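Local coordinates for serine protease inhibitor 4, isoform B (Drosophila melanogaster, PDB 4P0F), which probably inhibits serine and cysteine endopeptidases, at residues L147-V156 against A315-E323. Sequence-based numbering, arbitrary orientation.
Sequences LIKDLVPADV and AIIHKAFIE
K319 NZ donates to two successive backbone carbonyls of the loop 147-156. The 3.1 Å bond to K149 O lies in the carbonyl plane, with a C=O...N angle of 153°. At 2.8 Å, the bond to D150 O is more bent, at 116°, with the nitrogen above the carbonyl plane. D150 OD2 is 4.5 Å from K319 NZ, beyond a salt bridge but near enough that the opposite charges probably attract. With chi1 at -70°, K319 CG sits beside its backbone N, and the chain then extends to the loop, passing the side chains of I148 and L151, which point the opposite way. I148 CG2 touches K319 CB, and L151 CD1 lies beside K319 CG. A methionine in place of K319 would probably leave the K149 and D150 carbonyls without this donor and the loop turn less firmly held. In this cleaved serpin the loop follows helix 129-143, helix F of the family, and lies against sheet A on strand 311-324, beside the inserted reactive-centre strand 328-341, where L151 touches A334 and L147 touches E330. On the same strand face, I317 CD1 comes against the CD corner of the P153 ring, 3.6 Å away, while I317 CG2 sits 3.4 Å from L151 O. Towards the other end, L147 CD2 lies over the F321 ring face, 4.3 Å from the centroid.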
ATOM      1  N   LEU A 147      -4.699   3.484 -13.713  1.00 22.04           N
ATOM      2  CA  LEU A 147      -4.153   4.520 -12.843  1.00 21.69           C
ATOM      3  C   LEU A 147      -2.673   4.330 -12.528  1.00 24.02           C
ATOM      4  O   LEU A 147      -1.977   5.297 -12.232  1.00 24.85           O
ATOM      5  CB  LEU A 147      -4.947   4.577 -11.542  1.00 22.23           C
ATOM      6  CG  LEU A 147      -6.409   4.988 -11.698  1.00 21.73           C
ATOM      7  CD1 LEU A 147      -7.155   4.733 -10.389  1.00 23.33           C
ATOM      8  CD2 LEU A 147      -6.516   6.445 -12.110  1.00 26.21           C
ATOM      9  N   ILE A 148      -2.199   3.088 -12.580  1.00 21.28           N
ATOM     10  CA  ILE A 148      -0.795   2.795 -12.328  1.00 17.92           C
ATOM     11  C   ILE A 148      -0.153   2.388 -13.648  1.00 21.52           C
ATOM     12  O   ILE A 148      -0.409   1.297 -14.157  1.00 19.67           O
ATOM     13  CB  ILE A 148      -0.613   1.680 -11.282  1.00 18.43           C
ATOM     14  CG1 ILE A 148      -1.363   2.025  -9.982  1.00 18.31           C
ATOM     15  CG2 ILE A 148       0.865   1.425 -11.007  1.00 19.70           C
ATOM     16  CD1 ILE A 148      -0.930   3.310  -9.292  1.00 17.37           C
ATOM     17  N   LYS A 149       0.664   3.286 -14.193  1.00 25.93           N
ATOM     18  CA  LYS A 149       1.298   3.085 -15.494  1.00 26.43           C
ATOM     19  C   LYS A 149       2.797   2.925 -15.350  1.00 27.06           C
ATOM     20  O   LYS A 149       3.399   3.460 -14.417  1.00 25.32           O
ATOM     21  CB  LYS A 149       1.004   4.262 -16.420  1.00 22.58           C
ATOM     22  CG  LYS A 149      -0.457   4.586 -16.579  1.00 24.53           C
ATOM     23  CD  LYS A 149      -0.635   5.686 -17.614  1.00 35.23           C
ATOM     24  CE  LYS A 149      -2.089   5.908 -17.979  1.00 53.02           C
ATOM     25  NZ  LYS A 149      -2.211   6.886 -19.095  1.00 80.97           N
ATOM     26  N   ASP A 150       3.394   2.200 -16.293  1.00 23.03           N
ATOM     27  CA  ASP A 150       4.833   1.966 -16.313  1.00 22.72           C
ATOM     28  C   ASP A 150       5.393   1.541 -14.961  1.00 23.21           C
ATOM     29  O   ASP A 150       6.413   2.076 -14.523  1.00 24.65           O
ATOM     30  CB  ASP A 150       5.573   3.222 -16.784  1.00 25.15           C
ATOM     31  CG  ASP A 150       7.025   2.940 -17.176  1.00 67.17           C
ATOM     32  OD1 ASP A 150       7.304   1.854 -17.731  1.00 65.51           O
ATOM     33  OD2 ASP A 150       7.890   3.804 -16.922  1.00 81.39           O
ATOM     34  N   LEU A 151       4.758   0.572 -14.307  1.00 23.62           N
ATOM     35  CA  LEU A 151       5.231   0.123 -12.994  1.00 17.87           C
ATOM     36  C   LEU A 151       6.688  -0.323 -13.045  1.00 22.58           C
ATOM     37  O   LEU A 151       7.521   0.182 -12.295  1.00 21.08           O
ATOM     38  CB  LEU A 151       4.370  -1.024 -12.456  1.00 17.87           C
ATOM     39  CG  LEU A 151       4.819  -1.572 -11.090  1.00 15.42           C
ATOM     40  CD1 LEU A 151       4.551  -0.565 -10.002  1.00 17.65           C
ATOM     41  CD2 LEU A 151       4.158  -2.886 -10.770  1.00 16.21           C
ATOM     42  N   VAL A 152       6.988  -1.277 -13.927  1.00 18.48           N
ATOM     43  CA  VAL A 152       8.326  -1.851 -14.020  1.00 19.65           C
ATOM     44  C   VAL A 152       9.020  -1.353 -15.276  1.00 26.67           C
ATOM     45  O   VAL A 152       8.645  -1.751 -16.370  1.00 26.96           O
ATOM     46  CB  VAL A 152       8.279  -3.388 -14.039  1.00 22.51           C
ATOM     47  CG1 VAL A 152       9.692  -3.962 -14.035  1.00 20.67           C
ATOM     48  CG2 VAL A 152       7.485  -3.904 -12.848  1.00 20.61           C
ATOM     49  N   PRO A 153      10.027  -0.476 -15.130  1.00 20.22           N
ATOM     50  CA  PRO A 153      10.670   0.048 -16.343  1.00 21.21           C
ATOM     51  C   PRO A 153      11.459  -1.016 -17.072  1.00 21.88           C
ATOM     52  O   PRO A 153      12.000  -1.922 -16.436  1.00 21.44           O
ATOM     53  CB  PRO A 153      11.613   1.139 -15.818  1.00 28.61           C
ATOM     54  CG  PRO A 153      11.252   1.351 -14.395  1.00 32.45           C
ATOM     55  CD  PRO A 153      10.613   0.098 -13.908  1.00 21.61           C
ATOM     56  N   ALA A 154      11.543  -0.900 -18.391  1.00 18.48           N
ATOM     57  CA  ALA A 154      12.290  -1.853 -19.186  1.00 21.74           C
ATOM     58  C   ALA A 154      13.744  -1.903 -18.741  1.00 22.10           C
ATOM     59  O   ALA A 154      14.376  -2.956 -18.836  1.00 22.49           O
ATOM     60  CB  ALA A 154      12.204  -1.500 -20.663  1.00 23.29           C
ATOM     61  N   ASP A 155      14.271  -0.790 -18.228  1.00 20.60           N
ATOM     62  CA  ASP A 155      15.705  -0.723 -17.972  1.00 22.46           C
ATOM     63  C   ASP A 155      16.132  -1.404 -16.663  1.00 22.94           C
ATOM     64  O   ASP A 155      17.326  -1.422 -16.355  1.00 22.99           O
ATOM     65  CB  ASP A 155      16.227   0.735 -18.024  1.00 24.39           C
ATOM     66  CG  ASP A 155      15.626   1.672 -16.975  1.00 24.45           C
ATOM     67  OD1 ASP A 155      14.966   1.252 -16.001  1.00 23.82           O
ATOM     68  OD2 ASP A 155      15.865   2.891 -17.130  1.00 27.63           O
ATOM     69  N   VAL A 156      15.198  -2.009 -15.932  1.00 18.77           N
ATOM     70  CA  VAL A 156      15.597  -2.878 -14.802  1.00 20.57           C
ATOM     71  C   VAL A 156      15.442  -4.361 -15.125  1.00 22.12           C
ATOM     72  O   VAL A 156      15.661  -5.209 -14.253  1.00 21.08           O
ATOM     73  CB  VAL A 156      14.805  -2.581 -13.503  1.00 19.91           C
ATOM     74  CG1 VAL A 156      14.973  -1.136 -13.102  1.00 23.29           C
ATOM     75  CG2 VAL A 156      13.341  -2.955 -13.634  1.00 20.39           C
ATOM     76  N   ALA A 315      15.119  -5.475  -7.739  1.00 17.24           N
ATOM     77  CA  ALA A 315      14.307  -4.280  -7.533  1.00 17.91           C
ATOM     78  C   ALA A 315      12.978  -4.606  -6.880  1.00 16.17           C
ATOM     79  O   ALA A 315      12.398  -5.662  -7.120  1.00 17.82           O
ATOM     80  CB  ALA A 315      14.072  -3.569  -8.858  1.00 20.33           C
ATOM     81  N   ILE A 316      12.499  -3.684  -6.041  1.00 16.99           N
ATOM     82  CA  ILE A 316      11.132  -3.721  -5.548  1.00 16.12           C
ATOM     83  C   ILE A 316      10.547  -2.351  -5.830  1.00 18.71           C
ATOM     84  O   ILE A 316      11.020  -1.366  -5.278  1.00 19.45           O
ATOM     85  CB  ILE A 316      11.023  -4.010  -4.033  1.00 16.99           C
ATOM     86  CG1 ILE A 316      11.803  -5.268  -3.653  1.00 16.68           C
ATOM     87  CG2 ILE A 316       9.550  -4.126  -3.634  1.00 17.25           C
ATOM     88  CD1 ILE A 316      11.767  -5.596  -2.155  1.00 21.14           C
ATOM     89  N   ILE A 317       9.562  -2.279  -6.722  1.00 16.15           N
ATOM     90  CA  ILE A 317       9.013  -0.990  -7.138  1.00 15.43           C
ATOM     91  C   ILE A 317       7.562  -0.895  -6.694  1.00 16.55           C
ATOM     92  O   ILE A 317       6.786  -1.817  -6.894  1.00 15.48           O
ATOM     93  CB  ILE A 317       9.113  -0.799  -8.663  1.00 18.25           C
ATOM     94  CG1 ILE A 317      10.581  -0.825  -9.099  1.00 21.37           C
ATOM     95  CG2 ILE A 317       8.482   0.515  -9.068  1.00 22.01           C
ATOM     96  CD1 ILE A 317      10.788  -1.117 -10.568  1.00 23.48           C
ATOM     97  N   HIS A 318       7.208   0.227  -6.077  1.00 14.82           N
ATOM     98  CA  HIS A 318       5.849   0.446  -5.630  1.00 14.49           C
ATOM     99  C   HIS A 318       5.355   1.758  -6.174  1.00 14.05           C
ATOM    100  O   HIS A 318       6.064   2.766  -6.117  1.00 15.09           O
ATOM    101  CB  HIS A 318       5.767   0.449  -4.108  1.00 15.93           C
ATOM    102  CG  HIS A 318       4.372   0.529  -3.578  1.00 12.63           C
ATOM    103  ND1 HIS A 318       3.500  -0.537  -3.611  1.00 13.83           N
ATOM    104  CD2 HIS A 318       3.700   1.544  -2.985  1.00 15.49           C
ATOM    105  CE1 HIS A 318       2.356  -0.185  -3.053  1.00 18.79           C
ATOM    106  NE2 HIS A 318       2.449   1.075  -2.670  1.00 15.83           N
ATOM    107  N   LYS A 319       4.142   1.734  -6.702  1.00 13.15           N
ATOM    108  CA  LYS A 319       3.491   2.953  -7.176  1.00 14.28           C
ATOM    109  C   LYS A 319       2.073   2.992  -6.662  1.00 18.30           C
ATOM    110  O   LYS A 319       1.399   1.970  -6.633  1.00 16.96           O
ATOM    111  CB  LYS A 319       3.495   3.020  -8.700  1.00 18.24           C
ATOM    112  CG  LYS A 319       4.851   3.248  -9.324  1.00 31.05           C
ATOM    113  CD  LYS A 319       4.702   3.789 -10.757  1.00 56.01           C
ATOM    114  CE  LYS A 319       6.057   3.889 -11.462  1.00 64.98           C
ATOM    115  NZ  LYS A 319       6.003   4.353 -12.894  1.00 48.13           N
ATOM    116  N   ALA A 320       1.614   4.180  -6.274  1.00 16.31           N
ATOM    117  CA  ALA A 320       0.266   4.324  -5.742  1.00 14.35           C
ATOM    118  C   ALA A 320      -0.352   5.670  -6.138  1.00 16.72           C
ATOM    119  O   ALA A 320       0.347   6.629  -6.477  1.00 16.09           O
ATOM    120  CB  ALA A 320       0.277   4.157  -4.239  1.00 14.60           C
ATOM    121  N   PHE A 321      -1.681   5.684  -6.131  1.00 16.31           N
ATOM    122  CA  PHE A 321      -2.484   6.825  -6.560  1.00 17.72           C
ATOM    123  C   PHE A 321      -3.726   6.899  -5.693  1.00 16.64           C
ATOM    124  O   PHE A 321      -4.291   5.868  -5.346  1.00 15.46           O
ATOM    125  CB  PHE A 321      -2.887   6.684  -8.031  1.00 16.40           C
ATOM    126  CG  PHE A 321      -3.891   7.708  -8.489  1.00 19.37           C
ATOM    127  CD1 PHE A 321      -5.251   7.473  -8.361  1.00 21.95           C
ATOM    128  CD2 PHE A 321      -3.473   8.910  -9.017  1.00 27.07           C
ATOM    129  CE1 PHE A 321      -6.172   8.421  -8.764  1.00 27.61           C
ATOM    130  CE2 PHE A 321      -4.396   9.865  -9.420  1.00 29.60           C
ATOM    131  CZ  PHE A 321      -5.739   9.611  -9.300  1.00 28.73           C
ATOM    132  N   ILE A 322      -4.159   8.113  -5.359  1.00 17.65           N
ATOM    133  CA  ILE A 322      -5.430   8.294  -4.672  1.00 17.72           C
ATOM    134  C   ILE A 322      -6.057   9.621  -5.107  1.00 16.95           C
ATOM    135  O   ILE A 322      -5.350  10.597  -5.351  1.00 17.30           O
ATOM    136  CB  ILE A 322      -5.260   8.253  -3.130  1.00 15.26           C
ATOM    137  CG1 ILE A 322      -6.626   8.295  -2.434  1.00 17.95           C
ATOM    138  CG2 ILE A 322      -4.379   9.390  -2.647  1.00 16.05           C
ATOM    139  CD1 ILE A 322      -6.571   7.833  -0.962  1.00 19.35           C
ATOM    140  N   GLU A 323      -7.376   9.622  -5.257  1.00 18.75           N
ATOM    141  CA  GLU A 323      -8.146  10.850  -5.468  1.00 16.58           C
ATOM    142  C   GLU A 323      -9.308  10.823  -4.502  1.00 17.23           C
ATOM    143  O   GLU A 323      -9.983   9.808  -4.365  1.00 18.67           O
ATOM    144  CB  GLU A 323      -8.641  10.975  -6.917  1.00 19.38           C
ATOM    145  CG  GLU A 323      -9.731   9.974  -7.310  1.00 32.71           C
ATOM    146  CD  GLU A 323     -11.139  10.396  -6.881  1.00 46.38           C
ATOM    147  OE1 GLU A 323     -11.334  11.565  -6.489  1.00 53.73           O
ATOM    148  OE2 GLU A 323     -12.049   9.540  -6.922  1.00 49.79           O
TER